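Local coordinates for protein dihydroorotase (Campylobacter jejuni subsp. jejuni, PDB 3PNU) that probably catalyses the reversible cyclization of carbamoyl aspartate to dihydroorotate in pyrimidine biosynthesis, using two zinc ions per subunit, at residues 246-254 with 292-301. Residues are numbered along the deposited sequence; the frame is centred on the assembly and turned at random.
Sequences CELAFSGYE and LFKQNSSEEN
Phe250 points the edge of its ring at the face of Phe293, a T-shaped pair with centroids 5.3 Å apart and planes at 87°, where two outer helices of the TIM barrel meet at their C-terminal ends. The last turns, 246-250 and 292-296, cross at 97°, and the Phe250 ring fills the space between them. The tight side lies around the two rings: Phe293 CE2 is 3.5 Å from Ala249 O at the ring edge, the small Ala249 methyl leaves room for Phe293, and Leu302 and Phe305 of helix 299-314 extend the apolar layer. Asn296 CB packs over one Phe250 face in a CH-pi contact, 3.6 Å from the centroid; Cys246 CA backs the opposite face. Exposed Asn296 and Ser251 mark the solvent side. Lacking a side chain, Gly252 readily takes the positive phi of the Schellman motif closing helix 239-250, while the short hydroxyl side chain of Ser298 N-caps helix 299-314, accepting from Asn301 N. Asn301 CG lies beside its own backbone N (chi1 -70°), bringing the amide to Phe250 O. Ser297 OG also points there, but its modelled distance is doubtfully short; Asn301 ND2 donates to Phe250 O at 3.0 Å, on a lone pair, through a bent bond (131°).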
loop_
_atom_site.group_PDB
_atom_site.type_symbol
_atom_site.label_atom_id
_atom_site.label_comp_id
_atom_site.label_asym_id
_atom_site.label_seq_id
_atom_site.Cartn_x
_atom_site.Cartn_y
_atom_site.Cartn_z
ATOM N N CYS A 246 -20.057 5.865 2.252
ATOM C CA CYS A 246 -20.846 6.800 1.451
ATOM C C CYS A 246 -22.342 6.717 1.790
ATOM O O CYS A 246 -23.016 7.723 1.901
ATOM C CB CYS A 246 -20.624 6.560 -0.053
ATOM S SG CYS A 246 -19.021 7.063 -0.621
ATOM N N GLU A 247 -22.849 5.511 1.954
ATOM C CA GLU A 247 -24.243 5.307 2.311
ATOM C C GLU A 247 -24.575 6.010 3.645
ATOM O O GLU A 247 -25.643 6.597 3.787
ATOM C CB GLU A 247 -24.538 3.804 2.332
ATOM C CG GLU A 247 -25.989 3.379 2.576
ATOM C CD GLU A 247 -26.395 3.351 4.058
ATOM O OE1 GLU A 247 -27.576 3.035 4.346
ATOM O OE2 GLU A 247 -25.539 3.625 4.935
ATOM N N LEU A 248 -23.657 5.990 4.607
ATOM C CA LEU A 248 -23.917 6.641 5.891
ATOM C C LEU A 248 -23.855 8.149 5.754
ATOM O O LEU A 248 -24.698 8.863 6.280
ATOM C CB LEU A 248 -22.938 6.184 6.980
ATOM C CG LEU A 248 -23.033 4.751 7.524
ATOM C CD1 LEU A 248 -21.956 4.541 8.582
ATOM C CD2 LEU A 248 -24.410 4.444 8.121
ATOM N N ALA A 249 -22.841 8.635 5.061
ATOM C CA ALA A 249 -22.681 10.066 4.871
ATOM C C ALA A 249 -23.813 10.629 4.012
ATOM O O ALA A 249 -24.481 11.588 4.400
ATOM C CB ALA A 249 -21.322 10.374 4.239
ATOM N N PHE A 250 -24.050 10.015 2.860
ATOM C CA PHE A 250 -25.077 10.517 1.933
ATOM C C PHE A 250 -26.474 10.501 2.507
ATOM O O PHE A 250 -27.275 11.357 2.160
ATOM C CB PHE A 250 -25.069 9.779 0.588
ATOM C CG PHE A 250 -23.775 9.890 -0.169
ATOM C CD1 PHE A 250 -22.998 11.027 -0.084
ATOM C CD2 PHE A 250 -23.384 8.886 -1.036
ATOM C CE1 PHE A 250 -21.809 11.136 -0.808
ATOM C CE2 PHE A 250 -22.207 8.996 -1.762
ATOM C CZ PHE A 250 -21.422 10.125 -1.643
ATOM N N SER A 251 -26.770 9.537 3.375
ATOM C CA SER A 251 -28.087 9.450 3.993
ATOM C C SER A 251 -28.197 10.395 5.196
ATOM O O SER A 251 -29.260 10.531 5.774
ATOM C CB SER A 251 -28.351 8.038 4.477
ATOM O OG SER A 251 -27.490 7.717 5.573
ATOM N N GLY A 252 -27.095 11.030 5.577
ATOM C CA GLY A 252 -27.079 11.919 6.729
ATOM C C GLY A 252 -27.277 11.215 8.060
ATOM O O GLY A 252 -27.641 11.857 9.036
ATOM N N TYR A 253 -27.028 9.905 8.113
ATOM C CA TYR A 253 -27.192 9.133 9.355
ATOM C C TYR A 253 -26.734 9.951 10.570
ATOM O O TYR A 253 -25.605 10.430 10.629
ATOM C CB TYR A 253 -26.478 7.790 9.281
ATOM C CG TYR A 253 -26.739 6.940 10.484
ATOM C CD1 TYR A 253 -27.984 6.376 10.682
ATOM C CD2 TYR A 253 -25.741 6.692 11.426
ATOM C CE1 TYR A 253 -28.248 5.595 11.790
ATOM C CE2 TYR A 253 -25.996 5.902 12.540
ATOM C CZ TYR A 253 -27.253 5.360 12.710
ATOM O OH TYR A 253 -27.529 4.569 13.797
ATOM N N GLU A 254 -27.641 10.074 11.530
ATOM C CA GLU A 254 -27.484 10.945 12.697
ATOM C C GLU A 254 -26.258 10.768 13.608
ATOM O O GLU A 254 -25.865 11.727 14.277
ATOM C CB GLU A 254 -28.760 10.872 13.544
ATOM C CG GLU A 254 -29.008 9.472 14.109
ATOM C CD GLU A 254 -30.350 9.319 14.808
ATOM O OE1 GLU A 254 -30.866 8.187 14.797
ATOM O OE2 GLU A 254 -30.893 10.319 15.343
ATOM N N LEU A 292 -19.764 16.172 -4.436
ATOM C CA LEU A 292 -20.161 14.817 -4.039
ATOM C C LEU A 292 -21.612 14.697 -3.651
ATOM O O LEU A 292 -22.320 13.805 -4.134
ATOM C CB LEU A 292 -19.303 14.344 -2.859
ATOM C CG LEU A 292 -17.969 13.706 -3.214
ATOM C CD1 LEU A 292 -17.049 13.661 -2.001
ATOM C CD2 LEU A 292 -18.254 12.314 -3.791
ATOM N N PHE A 293 -22.058 15.579 -2.760
ATOM C CA PHE A 293 -23.454 15.528 -2.315
ATOM C C PHE A 293 -24.472 15.860 -3.418
ATOM O O PHE A 293 -25.565 15.303 -3.401
ATOM C CB PHE A 293 -23.671 16.316 -1.013
ATOM C CG PHE A 293 -23.248 15.551 0.216
ATOM C CD1 PHE A 293 -21.902 15.355 0.496
ATOM C CD2 PHE A 293 -24.206 15.003 1.078
ATOM C CE1 PHE A 293 -21.509 14.632 1.614
ATOM C CE2 PHE A 293 -23.825 14.284 2.190
ATOM C CZ PHE A 293 -22.468 14.101 2.465
ATOM N N LYS A 294 -24.139 16.735 -4.375
ATOM C CA LYS A 294 -25.080 16.964 -5.499
ATOM C C LYS A 294 -25.280 15.684 -6.315
ATOM O O LYS A 294 -26.412 15.279 -6.594
ATOM C CB LYS A 294 -24.616 18.044 -6.463
ATOM C CG LYS A 294 -24.875 19.458 -6.022
ATOM C CD LYS A 294 -24.617 20.436 -7.183
ATOM C CE LYS A 294 -25.593 20.255 -8.367
ATOM N NZ LYS A 294 -25.313 21.230 -9.475
ATOM N N GLN A 295 -24.170 15.046 -6.684
ATOM C CA GLN A 295 -24.233 13.832 -7.498
ATOM C C GLN A 295 -24.907 12.661 -6.795
ATOM O O GLN A 295 -25.593 11.866 -7.437
ATOM C CB GLN A 295 -22.824 13.389 -7.926
ATOM C CG GLN A 295 -22.018 14.398 -8.774
ATOM C CD GLN A 295 -22.608 14.646 -10.161
ATOM O OE1 GLN A 295 -23.571 13.984 -10.575
ATOM N NE2 GLN A 295 -22.023 15.607 -10.890
ATOM N N ASN A 296 -24.727 12.562 -5.476
ATOM C CA ASN A 296 -25.222 11.401 -4.731
ATOM C C ASN A 296 -26.190 11.649 -3.585
ATOM O O ASN A 296 -26.754 10.691 -3.046
ATOM C CB ASN A 296 -24.005 10.659 -4.156
ATOM C CG ASN A 296 -22.994 10.266 -5.229
ATOM O OD1 ASN A 296 -21.914 10.849 -5.317
ATOM N ND2 ASN A 296 -23.361 9.313 -6.073
ATOM N N SER A 297 -26.411 12.902 -3.209
ATOM C CA SER A 297 -27.248 13.165 -2.036
ATOM C C SER A 297 -28.038 14.472 -2.154
ATOM O O SER A 297 -28.348 14.908 -3.259
ATOM C CB SER A 297 -26.329 13.192 -0.795
ATOM O OG SER A 297 -27.046 13.058 0.419
ATOM N N SER A 298 -28.360 15.081 -1.010
ATOM C CA SER A 298 -29.104 16.328 -0.974
ATOM C C SER A 298 -28.356 17.375 -0.177
ATOM O O SER A 298 -27.465 17.055 0.617
ATOM C CB SER A 298 -30.454 16.104 -0.311
ATOM O OG SER A 298 -30.285 15.798 1.060
ATOM N N GLU A 299 -28.733 18.632 -0.376
ATOM C CA GLU A 299 -28.128 19.739 0.363
ATOM C C GLU A 299 -28.431 19.573 1.853
ATOM O O GLU A 299 -27.605 19.922 2.709
ATOM C CB GLU A 299 -28.677 21.077 -0.141
ATOM C CG GLU A 299 -28.038 22.330 0.484
ATOM C CD GLU A 299 -28.537 23.636 -0.156
ATOM O OE1 GLU A 299 -27.945 24.709 0.120
ATOM O OE2 GLU A 299 -29.512 23.581 -0.944
ATOM N N GLU A 300 -29.616 19.040 2.150
ATOM C CA GLU A 300 -30.040 18.814 3.522
ATOM C C GLU A 300 -29.107 17.822 4.221
ATOM O O GLU A 300 -28.642 18.073 5.338
ATOM C CB GLU A 300 -31.480 18.276 3.570
ATOM C CG GLU A 300 -31.966 17.953 5.002
ATOM C CD GLU A 300 -33.427 17.496 5.062
ATOM O OE1 GLU A 300 -33.885 17.065 6.155
ATOM O OE2 GLU A 300 -34.113 17.565 4.020
ATOM N N ASN A 301 -28.850 16.697 3.557
ATOM C CA ASN A 301 -27.988 15.678 4.122
ATOM C C ASN A 301 -26.551 16.157 4.262
ATOM O O ASN A 301 -25.865 15.755 5.170
ATOM C CB ASN A 301 -28.134 14.360 3.371
ATOM C CG ASN A 301 -29.481 13.710 3.630
ATOM O OD1 ASN A 301 -30.195 14.096 4.543
ATOM N ND2 ASN A 301 -29.824 12.717 2.844
#